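Local coordinates for protein auracyanin-A (PDB 2AAN) that binds one copper ion in a cupredoxin fold and probably serves as a soluble electron acceptor for the membrane-bound alternative complex III, at residues A[42-47]-A[108-113]. Numbering follows the deposited sequence.
Sequences GQTVTI and EVTFTA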
loop_
_atom_site.group_PDB
_atom_site.type_symbol
_atom_site.label_atom_id
_atom_site.label_comp_id
_atom_site.label_asym_id
_atom_site.label_seq_id
_atom_site.Cartn_x
_atom_site.Cartn_y
_atom_site.Cartn_z
ATOM N N GLY A 42 -5.972 2.638 -16.361
ATOM C CA GLY A 42 -5.241 3.712 -17.040
ATOM C C GLY A 42 -5.405 5.078 -16.375
ATOM O O GLY A 42 -4.701 6.028 -16.723
ATOM N N GLN A 43 -6.346 5.196 -15.442
ATOM C CA GLN A 43 -6.584 6.448 -14.740
ATOM C C GLN A 43 -5.369 6.828 -13.895
ATOM O O GLN A 43 -4.760 5.951 -13.270
ATOM C CB GLN A 43 -7.829 6.324 -13.851
ATOM C CG GLN A 43 -8.194 7.589 -13.120
ATOM C CD GLN A 43 -9.520 7.494 -12.403
ATOM O OE1 GLN A 43 -9.921 6.430 -11.943
ATOM N NE2 GLN A 43 -10.225 8.620 -12.325
ATOM N N THR A 44 -5.047 8.131 -13.863
ATOM C CA THR A 44 -4.025 8.670 -12.962
ATOM C C THR A 44 -4.627 8.806 -11.560
ATOM O O THR A 44 -5.588 9.576 -11.348
ATOM C CB THR A 44 -3.439 10.048 -13.426
ATOM O OG1 THR A 44 -2.884 9.924 -14.734
ATOM C CG2 THR A 44 -2.330 10.519 -12.487
ATOM N N VAL A 45 -4.057 8.031 -10.636
ATOM C CA VAL A 45 -4.478 7.924 -9.242
ATOM C C VAL A 45 -3.346 8.417 -8.344
ATOM O O VAL A 45 -2.207 7.954 -8.469
ATOM C CB VAL A 45 -4.763 6.446 -8.828
ATOM C CG1 VAL A 45 -5.315 6.392 -7.346
ATOM C CG2 VAL A 45 -5.705 5.782 -9.802
ATOM N N THR A 46 -3.639 9.412 -7.509
ATOM C CA THR A 46 -2.756 9.811 -6.435
ATOM C C THR A 46 -3.367 9.237 -5.144
ATOM O O THR A 46 -4.485 9.564 -4.777
ATOM C CB THR A 46 -2.567 11.355 -6.342
ATOM O OG1 THR A 46 -1.986 11.862 -7.570
ATOM C CG2 THR A 46 -1.641 11.703 -5.155
ATOM N N ILE A 47 -2.647 8.336 -4.505
ATOM C CA ILE A 47 -2.995 7.882 -3.157
ATOM C C ILE A 47 -2.331 8.814 -2.154
ATOM O O ILE A 47 -1.121 9.038 -2.193
ATOM C CB ILE A 47 -2.548 6.411 -2.922
ATOM C CG1 ILE A 47 -3.292 5.461 -3.872
ATOM C CG2 ILE A 47 -2.717 6.042 -1.445
ATOM C CD1 ILE A 47 -4.687 5.185 -3.501
ATOM N N GLU A 108 2.344 10.504 -0.291
ATOM C CA GLU A 108 1.590 10.333 -1.536
ATOM C C GLU A 108 2.330 9.467 -2.488
ATOM O O GLU A 108 3.549 9.506 -2.573
ATOM C CB GLU A 108 1.344 11.671 -2.260
ATOM C CG GLU A 108 0.507 12.670 -1.467
ATOM C CD GLU A 108 0.075 13.888 -2.306
ATOM O OE1 GLU A 108 -1.115 14.284 -2.186
ATOM O OE2 GLU A 108 0.923 14.438 -3.065
ATOM N N VAL A 109 1.571 8.715 -3.252
ATOM C CA VAL A 109 2.094 8.067 -4.459
ATOM C C VAL A 109 1.129 8.251 -5.618
ATOM O O VAL A 109 -0.047 7.986 -5.473
ATOM C CB VAL A 109 2.368 6.558 -4.242
ATOM C CG1 VAL A 109 1.253 5.908 -3.481
ATOM C CG2 VAL A 109 2.564 5.864 -5.596
ATOM N N THR A 110 1.630 8.745 -6.757
ATOM C CA THR A 110 0.839 8.851 -7.982
ATOM C C THR A 110 1.228 7.727 -8.934
ATOM O O THR A 110 2.425 7.484 -9.167
ATOM C CB THR A 110 1.065 10.230 -8.674
ATOM O OG1 THR A 110 0.747 11.288 -7.754
ATOM C CG2 THR A 110 0.233 10.387 -9.903
ATOM N N PHE A 111 0.231 7.018 -9.465
ATOM C CA PHE A 111 0.493 5.936 -10.418
ATOM C C PHE A 111 -0.620 5.872 -11.462
ATOM O O PHE A 111 -1.669 6.460 -11.301
ATOM C CB PHE A 111 0.645 4.587 -9.703
ATOM C CG PHE A 111 -0.623 4.091 -9.034
ATOM C CD1 PHE A 111 -1.429 3.134 -9.641
ATOM C CD2 PHE A 111 -0.979 4.538 -7.768
ATOM C CE1 PHE A 111 -2.571 2.666 -9.033
ATOM C CE2 PHE A 111 -2.123 4.060 -7.148
ATOM C CZ PHE A 111 -2.918 3.136 -7.773
ATOM N N THR A 112 -0.315 5.225 -12.570
ATOM C CA THR A 112 -1.294 4.916 -13.588
ATOM C C THR A 112 -1.941 3.596 -13.210
ATOM O O THR A 112 -1.256 2.589 -13.033
ATOM C CB THR A 112 -0.640 4.749 -14.958
ATOM O OG1 THR A 112 -0.038 5.998 -15.355
ATOM C CG2 THR A 112 -1.683 4.319 -16.010
ATOM N N ALA A 113 -3.263 3.578 -13.121
ATOM C CA ALA A 113 -3.940 2.362 -12.670
ATOM C C ALA A 113 -3.661 1.258 -13.648
ATOM O O ALA A 113 -3.643 1.513 -14.864
ATOM C CB ALA A 113 -5.404 2.568 -12.587
#
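Val45 and Phe111 form a hydrogen-bonded antiparallel pair and satisfy each other's backbone. Val45 N gives its hydrogen to Phe111 O at 2.9 Å, nearly straight (174° at the hydrogen). Phe111 N returns a bond to Val45 O, and the same oxygen takes a CA-H...O contact from Thr110. Ile47 and Val109 repeat the pattern two residues on, each N bonded to the other's O. Beyond the strands, Ala113 N reaches Gln43 O at 2.8 Å. Gly42 N is hydrogen-bonded to Ala113 O. The amide end of Gln43 turns elsewhere: NE2 bonds to Gly17 O and OE1 to Ser40 N.

These strands belong to one sheet of the cupredoxin beta sandwich. Strand 44-50 lies between 106-112 and the parallel strand 19-24, so Thr44 and Thr46 form their backbone bonds with that other neighbour. Val45, Ile47, Val109 and Phe111 share the inward face, where Val39, Leu37 and Ala96 of the second sheet meet them.

Phe111 CG sits between its backbone N and carbonyl carbon (chi1 66°), which brings the ring alongside Val45. Val45 CB rests over one face of the Phe111 ring, 4.2 Å from its centroid, in a CH-pi contact. Ile47 CG1 meets the ring edge in its plane, 3.7 Å from Phe111 CE2. Replacing Phe111 by an alanine is likely to open a gap beside Val45 CB and Ile47 CG1.

Thr46 and Thr110 occupy the other face. Their OG1 atoms are hydrogen-bonded at 2.8 Å, and either may be the donor. Next to them, the methyls Thr44 CG2 and Thr110 CG2 touch at 3.6 Å. Glu108 OE1 has a long, weak ion pair with Arg48.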